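Local coordinates for uncharacterized conserved protein (Staphylococcus epidermidis, PDB 3FRM) that is of unknown function but may be an acetyltransferase of the GNAT type, its substrate not yet identified, at residues A[69-82]-A[242-254]. Residues are numbered along the deposited sequence; the frame is centred on the assembly and turned at random.
With SO4 (sulfate ion), chain J.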
# COMPACT_ATOMS: atom_id res chain seq x y z
N SER A 69 22.50 -12.10 -17.42
CA SER A 69 21.53 -11.33 -16.66
C SER A 69 21.54 -9.91 -17.27
O SER A 69 22.61 -9.40 -17.65
CB SER A 69 22.04 -11.22 -15.23
OG SER A 69 21.64 -12.32 -14.40
N TYR A 70 20.39 -9.26 -17.40
CA TYR A 70 20.38 -7.99 -18.15
C TYR A 70 19.84 -6.81 -17.36
O TYR A 70 19.66 -5.73 -17.94
CB TYR A 70 19.64 -8.12 -19.49
CG TYR A 70 20.17 -9.26 -20.33
CD1 TYR A 70 21.46 -9.21 -20.88
CD2 TYR A 70 19.38 -10.40 -20.58
CE1 TYR A 70 21.96 -10.24 -21.64
CE2 TYR A 70 19.85 -11.44 -21.34
CZ TYR A 70 21.15 -11.35 -21.86
OH TYR A 70 21.61 -12.39 -22.59
N HIS A 71 19.66 -6.99 -16.06
CA HIS A 71 19.11 -5.95 -15.23
C HIS A 71 20.16 -5.50 -14.22
O HIS A 71 21.25 -6.06 -14.15
CB HIS A 71 17.94 -6.56 -14.50
CG HIS A 71 18.35 -7.57 -13.49
ND1 HIS A 71 18.61 -8.88 -13.83
CD2 HIS A 71 18.62 -7.45 -12.16
CE1 HIS A 71 18.98 -9.54 -12.73
NE2 HIS A 71 18.99 -8.69 -11.70
N LEU A 72 19.81 -4.51 -13.38
CA LEU A 72 20.66 -4.06 -12.32
C LEU A 72 19.79 -3.83 -11.08
O LEU A 72 18.69 -3.32 -11.19
CB LEU A 72 21.34 -2.74 -12.70
CG LEU A 72 22.33 -2.59 -13.82
CD1 LEU A 72 23.04 -1.21 -13.65
CD2 LEU A 72 23.35 -3.70 -13.76
N SER A 73 20.30 -4.17 -9.89
CA SER A 73 19.52 -3.94 -8.72
C SER A 73 20.28 -3.90 -7.38
O SER A 73 21.25 -4.60 -7.20
CB SER A 73 18.38 -4.95 -8.70
OG SER A 73 18.83 -6.21 -8.37
N PHE A 74 19.80 -3.08 -6.46
CA PHE A 74 20.43 -2.88 -5.18
C PHE A 74 19.36 -2.64 -4.15
O PHE A 74 18.32 -2.06 -4.46
CB PHE A 74 21.34 -1.64 -5.22
CG PHE A 74 22.34 -1.64 -6.40
CD1 PHE A 74 23.66 -2.02 -6.21
CD2 PHE A 74 21.95 -1.29 -7.68
CE1 PHE A 74 24.58 -2.03 -7.29
CE2 PHE A 74 22.86 -1.32 -8.77
CZ PHE A 74 24.17 -1.67 -8.56
N SER A 75 19.62 -3.13 -2.94
CA SER A 75 18.90 -2.76 -1.73
C SER A 75 19.85 -1.95 -0.92
O SER A 75 21.03 -2.26 -0.93
CB SER A 75 18.63 -3.97 -0.88
OG SER A 75 17.81 -4.77 -1.59
N PHE A 76 19.31 -1.02 -0.14
CA PHE A 76 20.11 -0.19 0.71
C PHE A 76 19.94 -0.59 2.18
O PHE A 76 19.21 -1.53 2.50
CB PHE A 76 19.81 1.30 0.42
CG PHE A 76 20.30 1.76 -0.93
CD1 PHE A 76 21.58 2.18 -1.10
CD2 PHE A 76 19.47 1.72 -2.03
CE1 PHE A 76 22.04 2.58 -2.39
CE2 PHE A 76 19.90 2.09 -3.28
CZ PHE A 76 21.20 2.52 -3.47
N PRO A 77 20.65 0.07 3.09
CA PRO A 77 20.63 -0.47 4.46
C PRO A 77 19.26 -0.33 5.13
O PRO A 77 18.53 0.62 4.89
CB PRO A 77 21.64 0.39 5.18
CG PRO A 77 22.60 0.87 3.97
CD PRO A 77 21.66 1.12 2.88
N ALA A 78 18.91 -1.29 5.94
CA ALA A 78 17.72 -1.17 6.81
C ALA A 78 17.54 0.19 7.47
O ALA A 78 18.45 0.72 8.10
CB ALA A 78 17.74 -2.24 7.86
N ASN A 79 16.37 0.77 7.25
CA ASN A 79 16.01 2.00 7.91
C ASN A 79 16.94 3.17 7.60
O ASN A 79 17.05 4.09 8.38
CB ASN A 79 15.95 1.76 9.41
CG ASN A 79 15.09 0.58 9.73
OD1 ASN A 79 13.93 0.58 9.40
ND2 ASN A 79 15.67 -0.46 10.27
N GLU A 80 17.58 3.15 6.45
CA GLU A 80 18.36 4.32 6.04
C GLU A 80 17.78 5.00 4.79
O GLU A 80 17.53 4.32 3.82
CB GLU A 80 19.81 3.89 5.81
CG GLU A 80 20.55 3.70 7.17
CD GLU A 80 21.99 3.25 7.02
OE1 GLU A 80 22.74 3.82 6.19
OE2 GLU A 80 22.40 2.32 7.74
N LYS A 81 17.54 6.31 4.89
CA LYS A 81 17.22 7.25 3.82
C LYS A 81 18.46 7.51 3.00
O LYS A 81 19.52 7.60 3.56
CB LYS A 81 16.80 8.62 4.42
CG LYS A 81 15.48 8.62 5.26
CD LYS A 81 14.28 8.06 4.43
CE LYS A 81 13.76 9.04 3.37
NZ LYS A 81 13.30 10.34 3.97
N ILE A 82 18.32 7.62 1.68
CA ILE A 82 19.42 7.82 0.72
C ILE A 82 19.73 9.31 0.51
O ILE A 82 18.83 10.14 0.44
CB ILE A 82 19.01 7.24 -0.63
CG1 ILE A 82 18.44 5.84 -0.43
CG2 ILE A 82 20.15 7.16 -1.62
CD1 ILE A 82 17.94 5.21 -1.78
N TYR A 242 4.36 -3.22 11.63
CA TYR A 242 5.37 -2.64 10.82
C TYR A 242 6.64 -2.52 11.62
O TYR A 242 6.62 -1.98 12.75
CB TYR A 242 4.92 -1.24 10.43
CG TYR A 242 5.94 -0.43 9.64
CD1 TYR A 242 6.14 -0.68 8.29
CD2 TYR A 242 6.70 0.53 10.25
CE1 TYR A 242 7.05 0.05 7.52
CE2 TYR A 242 7.64 1.28 9.52
CZ TYR A 242 7.79 1.03 8.16
OH TYR A 242 8.68 1.76 7.43
N GLN A 243 7.75 -3.00 11.04
CA GLN A 243 9.04 -3.00 11.73
C GLN A 243 10.27 -2.62 10.88
O GLN A 243 11.34 -3.22 11.07
CB GLN A 243 9.31 -4.40 12.27
CG GLN A 243 10.43 -4.46 13.30
CD GLN A 243 10.00 -5.23 14.49
OE1 GLN A 243 8.95 -4.94 15.06
NE2 GLN A 243 10.77 -6.25 14.88
N GLY A 244 10.13 -1.70 9.92
CA GLY A 244 11.27 -1.06 9.33
C GLY A 244 11.21 -1.17 7.81
O GLY A 244 10.36 -1.88 7.29
N PHE A 245 12.08 -0.44 7.13
CA PHE A 245 12.03 -0.41 5.67
C PHE A 245 13.39 -0.58 5.04
O PHE A 245 14.39 -0.45 5.71
CB PHE A 245 11.44 0.93 5.20
CG PHE A 245 12.26 2.13 5.61
CD1 PHE A 245 13.20 2.70 4.72
CD2 PHE A 245 12.10 2.68 6.89
CE1 PHE A 245 13.98 3.80 5.11
CE2 PHE A 245 12.85 3.80 7.29
CZ PHE A 245 13.80 4.37 6.38
N LYS A 246 13.41 -0.88 3.74
CA LYS A 246 14.62 -0.74 2.91
C LYS A 246 14.24 -0.07 1.62
O LYS A 246 13.24 -0.48 0.99
CB LYS A 246 15.14 -2.12 2.51
CG LYS A 246 15.98 -2.83 3.54
CD LYS A 246 16.88 -3.93 2.88
CE LYS A 246 17.73 -4.51 4.01
NZ LYS A 246 18.73 -5.55 3.69
N TYR A 247 15.04 0.89 1.18
CA TYR A 247 15.01 1.36 -0.20
C TYR A 247 15.62 0.30 -1.13
O TYR A 247 16.55 -0.40 -0.75
CB TYR A 247 15.75 2.72 -0.37
CG TYR A 247 14.83 3.80 0.01
CD1 TYR A 247 13.91 4.33 -0.89
CD2 TYR A 247 14.79 4.24 1.33
CE1 TYR A 247 12.97 5.28 -0.48
CE2 TYR A 247 13.89 5.18 1.75
CZ TYR A 247 12.97 5.71 0.87
OH TYR A 247 12.07 6.65 1.38
N HIS A 248 15.14 0.23 -2.36
CA HIS A 248 15.62 -0.73 -3.31
C HIS A 248 15.35 -0.19 -4.74
O HIS A 248 14.37 0.50 -5.02
CB HIS A 248 15.02 -2.14 -3.08
CG HIS A 248 13.74 -2.38 -3.80
ND1 HIS A 248 12.51 -2.11 -3.24
CD2 HIS A 248 13.49 -2.80 -5.07
CE1 HIS A 248 11.56 -2.36 -4.12
NE2 HIS A 248 12.13 -2.80 -5.23
N ILE A 249 16.29 -0.44 -5.61
CA ILE A 249 16.15 0.10 -6.94
C ILE A 249 16.35 -0.99 -7.94
O ILE A 249 17.08 -1.93 -7.66
CB ILE A 249 17.17 1.24 -7.15
CG1 ILE A 249 18.60 0.75 -6.95
CG2 ILE A 249 16.91 2.36 -6.13
CD1 ILE A 249 19.61 1.75 -7.54
N LEU A 250 15.75 -0.82 -9.13
CA LEU A 250 15.74 -1.81 -10.19
C LEU A 250 15.74 -1.11 -11.53
O LEU A 250 14.97 -0.17 -11.74
CB LEU A 250 14.45 -2.69 -10.09
CG LEU A 250 14.17 -3.74 -11.20
CD1 LEU A 250 15.34 -4.73 -11.32
CD2 LEU A 250 12.89 -4.53 -10.85
N LYS A 251 16.64 -1.54 -12.41
CA LYS A 251 16.63 -1.18 -13.82
C LYS A 251 16.52 -2.48 -14.59
O LYS A 251 17.41 -3.31 -14.53
CB LYS A 251 17.91 -0.48 -14.24
CG LYS A 251 17.83 0.12 -15.64
CD LYS A 251 19.11 0.90 -15.93
CE LYS A 251 19.09 1.55 -17.31
NZ LYS A 251 20.14 2.62 -17.39
N GLU A 252 15.42 -2.66 -15.30
CA GLU A 252 15.12 -3.93 -15.93
C GLU A 252 16.04 -4.23 -17.11
O GLU A 252 16.22 -5.39 -17.46
CB GLU A 252 13.67 -3.98 -16.32
CG GLU A 252 12.73 -4.00 -15.10
CD GLU A 252 11.22 -3.95 -15.45
OE1 GLU A 252 10.44 -3.47 -14.59
OE2 GLU A 252 10.81 -4.40 -16.56
N ASN A 253 16.66 -3.20 -17.69
CA ASN A 253 17.59 -3.40 -18.81
C ASN A 253 18.85 -2.57 -18.80
O ASN A 253 18.79 -1.33 -18.92
CB ASN A 253 16.88 -3.18 -20.15
CG ASN A 253 15.72 -4.14 -20.34
OD1 ASN A 253 15.88 -5.35 -20.64
ND2 ASN A 253 14.53 -3.62 -20.13
N ILE A 254 20.01 -3.23 -18.71
CA ILE A 254 21.30 -2.53 -18.79
C ILE A 254 21.42 -1.70 -20.08
O ILE A 254 21.11 -2.16 -21.22
CB ILE A 254 22.49 -3.47 -18.65
CG1 ILE A 254 22.37 -4.27 -17.35
CG2 ILE A 254 23.81 -2.68 -18.77
CD1 ILE A 254 23.50 -5.23 -17.10
OXT ILE A 254 21.87 -0.53 -19.98
S SO4 J . 10.28 12.05 2.72
O1 SO4 J . 9.50 10.85 2.99
O2 SO4 J . 11.62 11.67 2.28
O3 SO4 J . 9.63 12.83 1.65
O4 SO4 J . 10.31 12.97 3.85
O HOH W 1 20.18 -3.91 2.13
O HOH W 2 17.32 1.78 2.78
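In Phe245, CG lies between the backbone N and the carbonyl carbon (chi1 62°), which carries the ring to the turn of the other segment, where CA of Asn79 sits over one face, 3.8 Å from the ring centroid, in a CH-pi contact offset toward the rim. With CG of Asn79 beside its backbone N, its amide reaches back so that OD1 accepts a hydrogen bond from Phe245 N at 3.1 Å, from above the carbonyl plane rather than on a lone pair, while Asn79 N donates to Phe245 O at 2.8 Å. The same OD1 lies against CA of Gly244, leaving no room there for a side chain. Asn79 belongs to a type II turn, Pro77 to Glu80, and one water draws the turn to the strand, donating to the carbonyls of Pro77 and Glu80 and accepting a hydrogen bond from Tyr247 N. Beyond the turn, Ile82 CD1 presses on Tyr247 CB at 3.6 Å, and the bent chain of Lys81 crosses the tyrosine's hydroxyl end to bond a sulfate, probably from the crystallisation liquor, which the second subunit also grips; Tyr247 OH itself bonds His201 of that subunit. Farther along, strands 72-75 and 242-251 run antiparallel, 178° between their directions. Leu72 pairs with Lys251, and Phe74 with Ile249, through two backbone bonds each. Phe74 CD2 meets Ile249 CD1 at 3.8 Å on the face covered by helices 50-66 and 84-92, whereas Ser73 and Leu250 point to the other. At the C-terminus Ile254 N donates to Tyr70 O, and its CD1 meets Leu72 CD2 at 3.7 Å, the two side chains crossing nearly at right angles. Such pairing illustrates how antiparallel strands, here interior to a mixed sheet, join a DUF5613 region to the C-terminal strand, consistent with the acetyltransferase clan.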